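Local coordinates for protein putative dihydrodipicolinate synthase (Thermus thermophilus, PDB 2PCQ) that belongs to the dihydrodipicolinate synthetase family, folds as a TIM barrel and assembles as a tetramer with bound potassium, at residues A178-E190 against R202-G214. Residues are numbered along the deposited sequence; the frame is centred on the assembly and turned at random.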
# COMPACT_ATOMS: atom_id res chain seq x y z
N ALA A 178 -11.96 2.65 18.59
CA ALA A 178 -12.91 1.95 19.45
C ALA A 178 -12.87 0.41 19.45
O ALA A 178 -12.93 -0.20 20.51
CB ALA A 178 -14.33 2.42 19.14
N PRO A 179 -12.78 -0.22 18.26
CA PRO A 179 -12.76 -1.69 18.19
C PRO A 179 -11.67 -2.41 19.00
O PRO A 179 -11.86 -3.57 19.37
CB PRO A 179 -12.65 -1.96 16.69
CG PRO A 179 -13.38 -0.79 16.08
CD PRO A 179 -12.84 0.37 16.91
N THR A 180 -10.54 -1.76 19.25
CA THR A 180 -9.45 -2.39 20.01
C THR A 180 -9.23 -1.70 21.36
O THR A 180 -8.17 -1.85 21.97
CB THR A 180 -8.12 -2.33 19.23
OG1 THR A 180 -7.83 -0.96 18.90
CG2 THR A 180 -8.20 -3.16 17.95
N PHE A 181 -10.23 -0.96 21.81
CA PHE A 181 -10.13 -0.21 23.06
C PHE A 181 -9.52 -0.95 24.25
O PHE A 181 -8.56 -0.47 24.85
CB PHE A 181 -11.51 0.36 23.44
CG PHE A 181 -11.45 1.41 24.51
CD1 PHE A 181 -10.48 2.41 24.46
CD2 PHE A 181 -12.37 1.42 25.55
CE1 PHE A 181 -10.42 3.40 25.44
CE2 PHE A 181 -12.32 2.41 26.54
CZ PHE A 181 -11.34 3.40 26.48
N LEU A 182 -10.06 -2.12 24.59
CA LEU A 182 -9.52 -2.85 25.73
C LEU A 182 -8.05 -3.23 25.50
O LEU A 182 -7.26 -3.25 26.44
CB LEU A 182 -10.35 -4.10 26.02
CG LEU A 182 -9.91 -4.93 27.24
CD1 LEU A 182 -9.86 -4.04 28.47
CD2 LEU A 182 -10.89 -6.08 27.46
N GLY A 183 -7.70 -3.52 24.25
CA GLY A 183 -6.33 -3.87 23.94
C GLY A 183 -5.40 -2.69 24.18
O GLY A 183 -4.29 -2.85 24.69
N ALA A 184 -5.85 -1.50 23.80
CA ALA A 184 -5.06 -0.29 23.98
C ALA A 184 -4.86 -0.01 25.47
O ALA A 184 -3.77 0.38 25.90
CB ALA A 184 -5.75 0.89 23.33
N LEU A 185 -5.92 -0.21 26.26
CA LEU A 185 -5.85 0.00 27.70
C LEU A 185 -4.83 -0.94 28.32
O LEU A 185 -4.04 -0.54 29.18
CB LEU A 185 -7.23 -0.22 28.34
CG LEU A 185 -8.32 0.78 27.95
CD1 LEU A 185 -9.61 0.43 28.69
CD2 LEU A 185 -7.88 2.20 28.29
N ALA A 186 -4.84 -2.19 27.88
CA ALA A 186 -3.91 -3.18 28.39
C ALA A 186 -2.49 -2.72 28.07
O ALA A 186 -1.56 -2.96 28.84
CB ALA A 186 -4.17 -4.53 27.75
N LEU A 187 -2.35 -2.04 26.94
CA LEU A 187 -1.05 -1.54 26.51
C LEU A 187 -0.73 -0.12 26.97
O LEU A 187 0.07 0.59 26.34
CB LEU A 187 -0.92 -1.68 24.98
CG LEU A 187 -0.83 -3.14 24.50
CD1 LEU A 187 -0.93 -3.21 22.98
CD2 LEU A 187 0.49 -3.76 24.99
N GLY A 188 -1.36 0.31 28.06
CA GLY A 188 -1.06 1.61 28.64
C GLY A 188 -1.78 2.89 28.29
O GLY A 188 -1.46 3.93 28.86
N ALA A 189 -2.74 2.86 27.37
CA ALA A 189 -3.45 4.09 27.01
C ALA A 189 -4.14 4.68 28.24
O ALA A 189 -4.69 3.95 29.06
CB ALA A 189 -4.47 3.81 25.92
N GLU A 190 -4.09 6.00 28.35
CA GLU A 190 -4.72 6.70 29.47
C GLU A 190 -6.23 6.67 29.30
O GLU A 190 -6.98 6.69 30.27
CB GLU A 190 -4.23 8.15 29.53
CG GLU A 190 -4.86 8.98 30.65
CD GLU A 190 -4.39 10.42 30.64
OE1 GLU A 190 -3.17 10.66 30.73
OE2 GLU A 190 -5.25 11.33 30.55
N ARG A 202 -21.27 6.46 28.44
CA ARG A 202 -21.25 5.76 29.72
C ARG A 202 -20.70 4.34 29.59
O ARG A 202 -20.07 3.83 30.51
CB ARG A 202 -22.65 5.74 30.35
CG ARG A 202 -23.09 7.10 30.92
CD ARG A 202 -24.51 7.07 31.52
NE ARG A 202 -25.51 6.70 30.53
CZ ARG A 202 -25.98 5.47 30.36
NH1 ARG A 202 -25.55 4.47 31.13
NH2 ARG A 202 -26.86 5.22 29.40
N ALA A 203 -20.90 3.71 28.43
CA ALA A 203 -20.42 2.35 28.23
C ALA A 203 -18.89 2.30 28.16
O ALA A 203 -18.26 1.46 28.81
CB ALA A 203 -21.02 1.77 26.97
N TYR A 204 -18.30 3.20 27.38
CA TYR A 204 -16.85 3.22 27.27
C TYR A 204 -16.21 3.62 28.59
O TYR A 204 -15.11 3.17 28.92
CB TYR A 204 -16.43 4.16 26.13
CG TYR A 204 -16.69 3.53 24.77
CD1 TYR A 204 -15.86 2.53 24.28
CD2 TYR A 204 -17.83 3.87 24.03
CE1 TYR A 204 -16.15 1.87 23.08
CE2 TYR A 204 -18.13 3.22 22.84
CZ TYR A 204 -17.28 2.22 22.37
OH TYR A 204 -17.58 1.56 21.20
N ARG A 205 -16.91 4.44 29.36
CA ARG A 205 -16.42 4.86 30.68
C ARG A 205 -16.40 3.64 31.60
O ARG A 205 -15.45 3.41 32.35
CB ARG A 205 -17.36 5.92 31.27
CG ARG A 205 -17.07 6.29 32.71
CD ARG A 205 -15.88 7.24 32.79
NE ARG A 205 -14.74 6.67 33.49
CZ ARG A 205 -13.58 7.29 33.65
NH1 ARG A 205 -13.41 8.52 33.16
NH2 ARG A 205 -12.60 6.70 34.32
N ALA A 206 -17.47 2.84 31.52
CA ALA A 206 -17.59 1.64 32.33
C ALA A 206 -16.49 0.63 31.98
O ALA A 206 -15.93 -0.03 32.86
CB ALA A 206 -18.97 1.01 32.12
N LEU A 207 -16.19 0.52 30.70
CA LEU A 207 -15.16 -0.40 30.24
C LEU A 207 -13.81 0.04 30.80
O LEU A 207 -13.04 -0.78 31.30
CB LEU A 207 -15.12 -0.43 28.70
CG LEU A 207 -14.06 -1.28 27.99
CD1 LEU A 207 -13.91 -2.63 28.66
CD2 LEU A 207 -14.47 -1.46 26.53
N LEU A 208 -13.54 1.33 30.72
CA LEU A 208 -12.32 1.90 31.25
C LEU A 208 -12.24 1.63 32.76
O LEU A 208 -11.19 1.23 33.28
CB LEU A 208 -12.28 3.41 30.98
CG LEU A 208 -11.15 4.22 31.63
CD1 LEU A 208 -9.80 3.66 31.20
CD2 LEU A 208 -11.27 5.69 31.22
N ASP A 209 -13.35 1.84 33.46
CA ASP A 209 -13.39 1.61 34.91
C ASP A 209 -13.12 0.15 35.26
O ASP A 209 -12.34 -0.14 36.17
CB ASP A 209 -14.74 2.04 35.50
CG ASP A 209 -14.91 3.55 35.54
OD1 ASP A 209 -13.89 4.26 35.65
OD2 ASP A 209 -16.07 4.02 35.48
N HIS A 210 -13.78 -0.77 34.55
CA HIS A 210 -13.57 -2.20 34.80
C HIS A 210 -12.08 -2.53 34.70
O HIS A 210 -11.54 -3.23 35.55
CB HIS A 210 -14.32 -3.06 33.77
CG HIS A 210 -15.79 -3.18 34.03
ND1 HIS A 210 -16.30 -3.51 35.27
CD2 HIS A 210 -16.85 -3.08 33.20
CE1 HIS A 210 -17.62 -3.61 35.18
NE2 HIS A 210 -17.97 -3.36 33.94
N PHE A 211 -11.43 -2.03 33.65
CA PHE A 211 -10.01 -2.31 33.47
C PHE A 211 -9.19 -1.73 34.61
O PHE A 211 -8.38 -2.43 35.22
CB PHE A 211 -9.50 -1.74 32.14
CG PHE A 211 -8.04 -1.97 31.92
CD1 PHE A 211 -7.57 -3.23 31.54
CD2 PHE A 211 -7.11 -0.95 32.13
CE1 PHE A 211 -6.21 -3.47 31.39
CE2 PHE A 211 -5.75 -1.18 31.97
CZ PHE A 211 -5.30 -2.44 31.60
N ARG A 212 -9.39 -0.44 34.90
CA ARG A 212 -8.66 0.21 35.98
C ARG A 212 -8.81 -0.49 37.32
O ARG A 212 -7.88 -0.53 38.11
CB ARG A 212 -9.13 1.66 36.15
CG ARG A 212 -8.21 2.69 35.54
CD ARG A 212 -8.54 2.93 34.10
NE ARG A 212 -7.71 3.97 33.51
CZ ARG A 212 -6.54 3.76 32.92
NH1 ARG A 212 -6.04 2.53 32.84
NH2 ARG A 212 -5.87 4.78 32.40
N GLU A 213 -10.00 -1.05 37.56
CA GLU A 213 -10.27 -1.74 38.82
C GLU A 213 -9.88 -3.21 38.82
O GLU A 213 -10.09 -3.91 39.80
CB GLU A 213 -11.76 -1.61 39.17
CG GLU A 213 -12.19 -0.20 39.53
CD GLU A 213 -11.37 0.38 40.67
OE1 GLU A 213 -11.16 -0.33 41.68
OE2 GLU A 213 -10.94 1.54 40.56
N GLY A 214 -9.32 -3.67 37.71
CA GLY A 214 -8.90 -5.06 37.63
C GLY A 214 -10.01 -6.06 37.34
O GLY A 214 -9.78 -7.27 37.42
O HOH W 1 -16.07 -0.47 20.25
O HOH W 2 -4.29 1.76 30.54
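Phe211 lies across the end of helix 181-186, with Leu185 CB over one ring face, a CH-pi contact 4.0 Å from the centroid. With CG anti to the backbone N (chi1 179°), the ring reaches over to helix 181-186, and Phe211 CZ comes 3.6 Å from Ala186 CA. Leu182 CD1 touches Phe211 CD1, 3.9 Å away. The isobutyl group of Leu185 runs back the other way, and its CD2 meets Leu208 CD1 at 3.8 Å, the two side chains crossing nearly at right angles. One turn earlier, Tyr204 presents its edge to the face of Phe181 in an offset edge-to-face pair, planes at 70°, while Leu207 CD2 sits at the Phe181 ring edge, 3.7 Å from Phe181 CD2. Water handles the polar margins: one molecule donates to both Leu185 O and Ala189 O and accepts from Arg212 NH1, tying the Schellman-capped helix end, closed at Gly188, to the guanidinium; another lies between Tyr204 OH and Ala178 O, its bond to the carbonyl weak. The two helices, inclined at 36°, are consecutive outer helices of the barrel, joined through strand 191-193. Ile2 of strand 2-6 underlies Phe181, Tyr204 and Leu208, helix 216-247 flanks Leu182 and Tyr204, and Leu216 of the second subunit packs on Phe211.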